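Local coordinates for protein peptidase S15/CocE/NonD (Thaumarchaeota archaeon SCGC AB-539-E09, PDB 4PF1) that is a serine aminopeptidase with an alpha/beta-hydrolase fold that probably cleaves residues from the N-terminal ends of peptides, at residues 97-102 with 362-367; 536-541 with 545-550. All blocks are in the same frame, centred on the assembly; numbering follows the deposited sequence.

Interaction 1 of 2, residues 97-102 with 362-367; sequences ARYIIV and HYLKDA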
loop_
_atom_site.group_PDB
_atom_site.type_symbol
_atom_site.label_atom_id
_atom_site.label_comp_id
_atom_site.label_asym_id
_atom_site.label_seq_id
_atom_site.Cartn_x
_atom_site.Cartn_y
_atom_site.Cartn_z
ATOM N N ALA A 97 -16.056 -31.483 -0.904
ATOM C CA ALA A 97 -16.634 -32.794 -0.579
ATOM C C ALA A 97 -17.691 -33.209 -1.623
ATOM O O ALA A 97 -18.217 -34.323 -1.563
ATOM C CB ALA A 97 -17.255 -32.758 0.811
ATOM N N ARG A 98 -17.990 -32.299 -2.581
ATOM C CA ARG A 98 -18.936 -32.479 -3.690
ATOM C C ARG A 98 -20.392 -32.654 -3.197
ATOM O O ARG A 98 -21.150 -33.464 -3.740
ATOM C CB ARG A 98 -18.502 -33.622 -4.632
ATOM C CG ARG A 98 -17.116 -33.391 -5.239
ATOM C CD ARG A 98 -16.646 -34.558 -6.081
ATOM N NE ARG A 98 -17.323 -34.602 -7.377
ATOM C CZ ARG A 98 -17.939 -35.676 -7.861
ATOM N NH1 ARG A 98 -18.530 -35.630 -9.048
ATOM N NH2 ARG A 98 -17.961 -36.808 -7.167
ATOM N N TYR A 99 -20.787 -31.835 -2.202
ATOM C CA TYR A 99 -22.166 -31.758 -1.703
ATOM C C TYR A 99 -23.006 -31.015 -2.723
ATOM O O TYR A 99 -22.457 -30.253 -3.528
ATOM C CB TYR A 99 -22.212 -30.952 -0.377
ATOM C CG TYR A 99 -21.910 -31.696 0.909
ATOM C CD1 TYR A 99 -20.990 -32.741 0.937
ATOM C CD2 TYR A 99 -22.450 -31.274 2.120
ATOM C CE1 TYR A 99 -20.674 -33.396 2.126
ATOM C CE2 TYR A 99 -22.129 -31.910 3.317
ATOM C CZ TYR A 99 -21.242 -32.973 3.315
ATOM O OH TYR A 99 -20.951 -33.624 4.487
ATOM N N ILE A 100 -24.332 -31.147 -2.646
ATOM C CA ILE A 100 -25.214 -30.317 -3.452
ATOM C C ILE A 100 -25.409 -29.029 -2.642
ATOM O O ILE A 100 -25.750 -29.099 -1.459
ATOM C CB ILE A 100 -26.547 -31.042 -3.809
ATOM C CG1 ILE A 100 -26.310 -32.117 -4.895
ATOM C CG2 ILE A 100 -27.622 -30.040 -4.256
ATOM C CD1 ILE A 100 -27.271 -33.314 -4.841
ATOM N N ILE A 101 -25.084 -27.872 -3.235
ATOM C CA ILE A 101 -25.193 -26.591 -2.534
ATOM C C ILE A 101 -26.443 -25.858 -3.023
ATOM O O ILE A 101 -26.597 -25.620 -4.226
ATOM C CB ILE A 101 -23.900 -25.743 -2.677
ATOM C CG1 ILE A 101 -22.671 -26.536 -2.158
ATOM C CG2 ILE A 101 -24.043 -24.396 -1.940
ATOM C CD1 ILE A 101 -21.402 -26.262 -2.863
ATOM N N VAL A 102 -27.356 -25.541 -2.087
ATOM C CA VAL A 102 -28.632 -24.906 -2.410
ATOM C C VAL A 102 -28.786 -23.567 -1.678
ATOM O O VAL A 102 -28.658 -23.508 -0.452
ATOM C CB VAL A 102 -29.832 -25.855 -2.105
ATOM C CG1 VAL A 102 -31.161 -25.175 -2.396
ATOM C CG2 VAL A 102 -29.723 -27.163 -2.883
ATOM N N HIS A 362 -20.280 -36.872 9.243
ATOM C CA HIS A 362 -20.773 -37.928 10.124
ATOM C C HIS A 362 -22.302 -38.081 10.033
ATOM O O HIS A 362 -22.784 -39.201 9.895
ATOM C CB HIS A 362 -20.346 -37.702 11.586
ATOM C CG HIS A 362 -21.057 -38.605 12.551
ATOM N ND1 HIS A 362 -20.870 -39.975 12.528
ATOM C CD2 HIS A 362 -22.000 -38.310 13.476
ATOM C CE1 HIS A 362 -21.681 -40.468 13.451
ATOM N NE2 HIS A 362 -22.373 -39.504 14.056
ATOM N N TYR A 363 -23.054 -36.972 10.126
ATOM C CA TYR A 363 -24.519 -37.017 10.118
ATOM C C TYR A 363 -25.121 -37.131 8.711
ATOM O O TYR A 363 -26.279 -37.530 8.584
ATOM C CB TYR A 363 -25.109 -35.784 10.831
ATOM C CG TYR A 363 -24.836 -35.742 12.320
ATOM C CD1 TYR A 363 -25.445 -36.644 13.189
ATOM C CD2 TYR A 363 -24.003 -34.770 12.869
ATOM C CE1 TYR A 363 -25.195 -36.611 14.560
ATOM C CE2 TYR A 363 -23.751 -34.722 14.239
ATOM C CZ TYR A 363 -24.356 -35.640 15.084
ATOM O OH TYR A 363 -24.122 -35.592 16.438
ATOM N N LEU A 364 -24.360 -36.779 7.661
ATOM C CA LEU A 364 -24.896 -36.792 6.294
ATOM C C LEU A 364 -24.338 -37.923 5.412
ATOM O O LEU A 364 -24.937 -38.224 4.377
ATOM C CB LEU A 364 -24.646 -35.442 5.607
ATOM C CG LEU A 364 -25.260 -34.203 6.262
ATOM C CD1 LEU A 364 -24.560 -32.953 5.789
ATOM C CD2 LEU A 364 -26.751 -34.108 5.993
ATOM N N LYS A 365 -23.194 -38.527 5.792
ATOM C CA LYS A 365 -22.579 -39.586 4.984
ATOM C C LYS A 365 -22.179 -40.818 5.820
ATOM O O LYS A 365 -21.557 -41.737 5.283
ATOM C CB LYS A 365 -21.351 -39.041 4.226
ATOM C CG LYS A 365 -21.702 -38.301 2.941
ATOM C CD LYS A 365 -20.529 -38.262 1.972
ATOM C CE LYS A 365 -19.749 -36.972 2.054
ATOM N NZ LYS A 365 -18.747 -36.864 0.961
ATOM N N ASP A 366 -22.561 -40.846 7.122
ATOM C CA ASP A 366 -22.258 -41.931 8.080
ATOM C C ASP A 366 -20.727 -42.126 8.267
ATOM O O ASP A 366 -20.267 -43.230 8.581
ATOM C CB ASP A 366 -22.958 -43.255 7.687
ATOM C CG ASP A 366 -24.479 -43.198 7.733
ATOM O OD1 ASP A 366 -25.023 -42.467 8.593
ATOM O OD2 ASP A 366 -25.124 -43.919 6.942
ATOM N N ALA A 367 -19.959 -41.029 8.121
ATOM C CA ALA A 367 -18.508 -40.998 8.301
ATOM C C ALA A 367 -18.155 -41.138 9.800
ATOM O O ALA A 367 -19.016 -40.862 10.642
ATOM C CB ALA A 367 -17.951 -39.693 7.742
#
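The hydroxyl of Y99 is hydrogen-bonded to D361 OD1, one turn before K365 on helix 347-365, and the ring behind it lies against L364 and K365. A tyrosine suits this place because its polar end reaches the helix while its ring stays in apolar company. The two residues meet different flanks of the ring: L364 CD1 comes within 3.6 Å of Y99 CE2, and K365 CE within 3.7 Å of Y99 CE1. Each of these carbons sits oblique to the ring, neither squarely over it nor level with it. As whole side chains, L364 and Y99 cross at about a right angle, so the leucine touches with one methyl; buried itself, it also rests on P61, as does Y99, and a small apolar layer thus continues onto strand 60-67. K365 lies at the solvent side and offers its aliphatic arm to the ring. The bend at chi3 (-97°) turns its end so that NZ stands 3.6 Å from A97 O, too far for a hydrogen bond. That carbonyl lies at the end of helix 92-96, closed by a Schellman motif with R98 at positive phi, so the ammonium should still feel a favourable field there. In the other segment, H362 ND1 donates to A367 O over 2.8 Å, with the oxygen in the imidazole plane and the donor almost straight ahead of the carbonyl (C=O...N 174°), a bond that fixes the ring's rotation. D366, at positive phi, is held by a salt bridge to R154. The contact joins the start of strand 100-105, which runs between strands 46-54 and 60-67, to the helix that links the parallel strands 319-324 and 375-379: helix-on-sheet packing of the alpha/beta-hydrolase fold.

Interaction 2 of 2, residues 536-541 with 545-550; sequences RYREDF and KPLVPD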
loop_
_atom_site.group_PDB
_atom_site.type_symbol
_atom_site.label_atom_id
_atom_site.label_comp_id
_atom_site.label_asym_id
_atom_site.label_seq_id
_atom_site.Cartn_x
_atom_site.Cartn_y
_atom_site.Cartn_z
ATOM N N ARG A 536 -32.388 4.276 31.094
ATOM C CA ARG A 536 -33.843 4.306 31.307
ATOM C C ARG A 536 -34.417 2.879 31.564
ATOM O O ARG A 536 -35.526 2.756 32.085
ATOM C CB ARG A 536 -34.559 4.979 30.116
ATOM C CG ARG A 536 -34.501 4.164 28.821
ATOM C CD ARG A 536 -34.680 5.001 27.571
ATOM N NE ARG A 536 -36.086 5.261 27.263
ATOM C CZ ARG A 536 -36.680 6.440 27.430
ATOM N NH1 ARG A 536 -37.958 6.594 27.118
ATOM N NH2 ARG A 536 -35.997 7.474 27.906
ATOM N N TYR A 537 -33.643 1.815 31.222
ATOM C CA TYR A 537 -34.060 0.419 31.409
ATOM C C TYR A 537 -33.305 -0.252 32.586
ATOM O O TYR A 537 -33.186 -1.480 32.620
ATOM C CB TYR A 537 -33.863 -0.389 30.102
ATOM C CG TYR A 537 -34.460 0.277 28.881
ATOM C CD1 TYR A 537 -35.840 0.423 28.745
ATOM C CD2 TYR A 537 -33.649 0.768 27.864
ATOM C CE1 TYR A 537 -36.394 1.066 27.639
ATOM C CE2 TYR A 537 -34.192 1.399 26.746
ATOM C CZ TYR A 537 -35.566 1.545 26.637
ATOM O OH TYR A 537 -36.100 2.184 25.544
ATOM N N ARG A 538 -32.853 0.556 33.573
ATOM C CA ARG A 538 -32.099 0.091 34.748
ATOM C C ARG A 538 -32.884 -0.902 35.627
ATOM O O ARG A 538 -32.287 -1.832 36.173
ATOM C CB ARG A 538 -31.661 1.291 35.611
ATOM C CG ARG A 538 -30.638 0.938 36.688
ATOM C CD ARG A 538 -30.405 2.084 37.661
ATOM N NE ARG A 538 -31.479 2.207 38.651
ATOM C CZ ARG A 538 -31.542 1.506 39.779
ATOM N NH1 ARG A 538 -30.607 0.607 40.065
ATOM N NH2 ARG A 538 -32.547 1.687 40.623
ATOM N N GLU A 539 -34.188 -0.682 35.805
ATOM C CA GLU A 539 -34.993 -1.517 36.696
ATOM C C GLU A 539 -35.920 -2.455 35.936
ATOM O O GLU A 539 -36.359 -3.461 36.494
ATOM C CB GLU A 539 -35.785 -0.643 37.669
ATOM C CG GLU A 539 -34.888 0.088 38.651
ATOM C CD GLU A 539 -35.619 0.990 39.621
ATOM O OE1 GLU A 539 -36.140 0.474 40.635
ATOM O OE2 GLU A 539 -35.645 2.218 39.381
ATOM N N ASP A 540 -36.206 -2.143 34.664
ATOM C CA ASP A 540 -37.058 -2.964 33.811
ATOM C C ASP A 540 -36.711 -2.713 32.352
ATOM O O ASP A 540 -36.797 -1.572 31.889
ATOM C CB ASP A 540 -38.550 -2.667 34.077
ATOM C CG ASP A 540 -39.520 -3.741 33.602
ATOM O OD1 ASP A 540 -39.123 -4.576 32.755
ATOM O OD2 ASP A 540 -40.685 -3.729 34.057
ATOM N N PHE A 541 -36.311 -3.773 31.623
ATOM C CA PHE A 541 -35.984 -3.664 30.203
ATOM C C PHE A 541 -37.248 -3.335 29.371
ATOM O O PHE A 541 -37.149 -2.620 28.374
ATOM C CB PHE A 541 -35.306 -4.953 29.692
ATOM C CG PHE A 541 -33.821 -5.078 29.988
ATOM C CD1 PHE A 541 -32.923 -4.101 29.564
ATOM C CD2 PHE A 541 -33.315 -6.205 30.625
ATOM C CE1 PHE A 541 -31.549 -4.235 29.802
ATOM C CE2 PHE A 541 -31.943 -6.332 30.875
ATOM C CZ PHE A 541 -31.068 -5.349 30.454
ATOM N N LYS A 545 -37.980 3.988 32.619
ATOM C CA LYS A 545 -38.152 4.747 33.863
ATOM C C LYS A 545 -37.070 5.829 33.996
ATOM O O LYS A 545 -35.908 5.564 33.685
ATOM C CB LYS A 545 -38.122 3.808 35.081
ATOM C CG LYS A 545 -39.443 3.090 35.332
ATOM C CD LYS A 545 -39.283 1.963 36.342
ATOM C CE LYS A 545 -40.606 1.341 36.720
ATOM N NZ LYS A 545 -41.116 1.868 38.013
ATOM N N PRO A 546 -37.420 7.050 34.468
ATOM C CA PRO A 546 -36.392 8.098 34.603
ATOM C C PRO A 546 -35.416 7.830 35.749
ATOM O O PRO A 546 -35.773 7.172 36.729
ATOM C CB PRO A 546 -37.212 9.363 34.869
ATOM C CG PRO A 546 -38.466 8.883 35.483
ATOM C CD PRO A 546 -38.754 7.543 34.873
ATOM N N LEU A 547 -34.183 8.341 35.623
ATOM C CA LEU A 547 -33.177 8.237 36.678
ATOM C C LEU A 547 -33.366 9.381 37.662
ATOM O O LEU A 547 -33.653 10.508 37.244
ATOM C CB LEU A 547 -31.742 8.265 36.103
ATOM C CG LEU A 547 -31.381 7.207 35.045
ATOM C CD1 LEU A 547 -30.020 7.485 34.448
ATOM C CD2 LEU A 547 -31.428 5.797 35.624
ATOM N N VAL A 548 -33.231 9.100 38.968
ATOM C CA VAL A 548 -33.332 10.141 39.995
ATOM C C VAL A 548 -32.058 10.997 39.905
ATOM O O VAL A 548 -30.955 10.444 39.987
ATOM C CB VAL A 548 -33.556 9.557 41.422
ATOM C CG1 VAL A 548 -33.538 10.658 42.481
ATOM C CG2 VAL A 548 -34.859 8.763 41.494
ATOM N N PRO A 549 -32.176 12.324 39.643
ATOM C CA PRO A 549 -30.965 13.150 39.500
ATOM C C PRO A 549 -30.096 13.148 40.755
ATOM O O PRO A 549 -30.618 13.171 41.870
ATOM C CB PRO A 549 -31.519 14.550 39.203
ATOM C CG PRO A 549 -32.907 14.321 38.707
ATOM C CD PRO A 549 -33.399 13.133 39.465
ATOM N N ASP A 550 -28.762 13.045 40.552
ATOM C CA ASP A 550 -27.701 13.069 41.575
ATOM C C ASP A 550 -27.695 11.835 42.519
ATOM O O ASP A 550 -26.869 11.786 43.431
ATOM C CB ASP A 550 -27.753 14.376 42.401
ATOM C CG ASP A 550 -27.802 15.637 41.554
ATOM O OD1 ASP A 550 -27.011 15.737 40.587
ATOM O OD2 ASP A 550 -28.630 16.520 41.854
#
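With chi1 at 68°, R536 sets its CG between the backbone N and the carbonyl carbon and leads away over the Y537 ring, while K545, its CG opposite its carbonyl carbon (chi1 -80°), lies along the 536-541 segment; between them the two backbones meet. There K545 N donates to R536 O over 2.8 Å in an almost straight bond (178°) lying in the carbonyl plane. A CA-H...O contact runs the other way, R536 CA standing 3.4 Å from K545 O, so the two residues share one hydrogen bond and one CA-H...O contact. The torsion of R536 also lays its CG 3.4 Å above the centre of the Y537 ring. Its guanidinium, a charged group inside the protein, is satisfied by a salt bridge from NH2 to D500 and a hydrogen bond from NH1 to V592 O; an arginine can meet both partners at once. The backbone pair closes a short loop in the connection between strands 525-534 and 553-558 of the C-terminal beta domain, the non-catalytic part of S15 peptidases. The loop also reaches toward the catalytic domain: Y537 stacks edge-to-face with W191, and F541 shares a backbone hydrogen bond with Y265. Further along, R538 CD brushes L547 CD2 at 4.4 Å, a loose contact to which the buried leucine brings a purely apolar branch. R538 NH1 bonds to E554 O, and R538 NH2 makes a salt bridge of 3.4 Å with OE2 of its neighbour E539. That carboxylate lies 5.7 Å (E539 OE2 to K545 NZ) from the lysine, where at most a weak, long-range attraction would be expected between two exposed residues that both also touch a crystal neighbour.

How the interactions relate
From the N terminus, the chain first reaches interaction 1 at 97-102, then travels through 259 residues before 362-367 closes that long loop, which takes in four of the central sheet's strands and many helices. Only afterwards does the chain enter the C-terminal beta domain, where interaction 2 shuts a tight loop with three residues between its segments. The two are therefore in series, neither nesting nor crossing. Interactions 1 and 2 lie on opposite sides of the chain's centre, their centres 52 Å apart and their nearest atoms about 34 Å apart. One joins distant parts of the hydrolase core; the other shapes a connection that touches the region between strands 178-184 and 287-292.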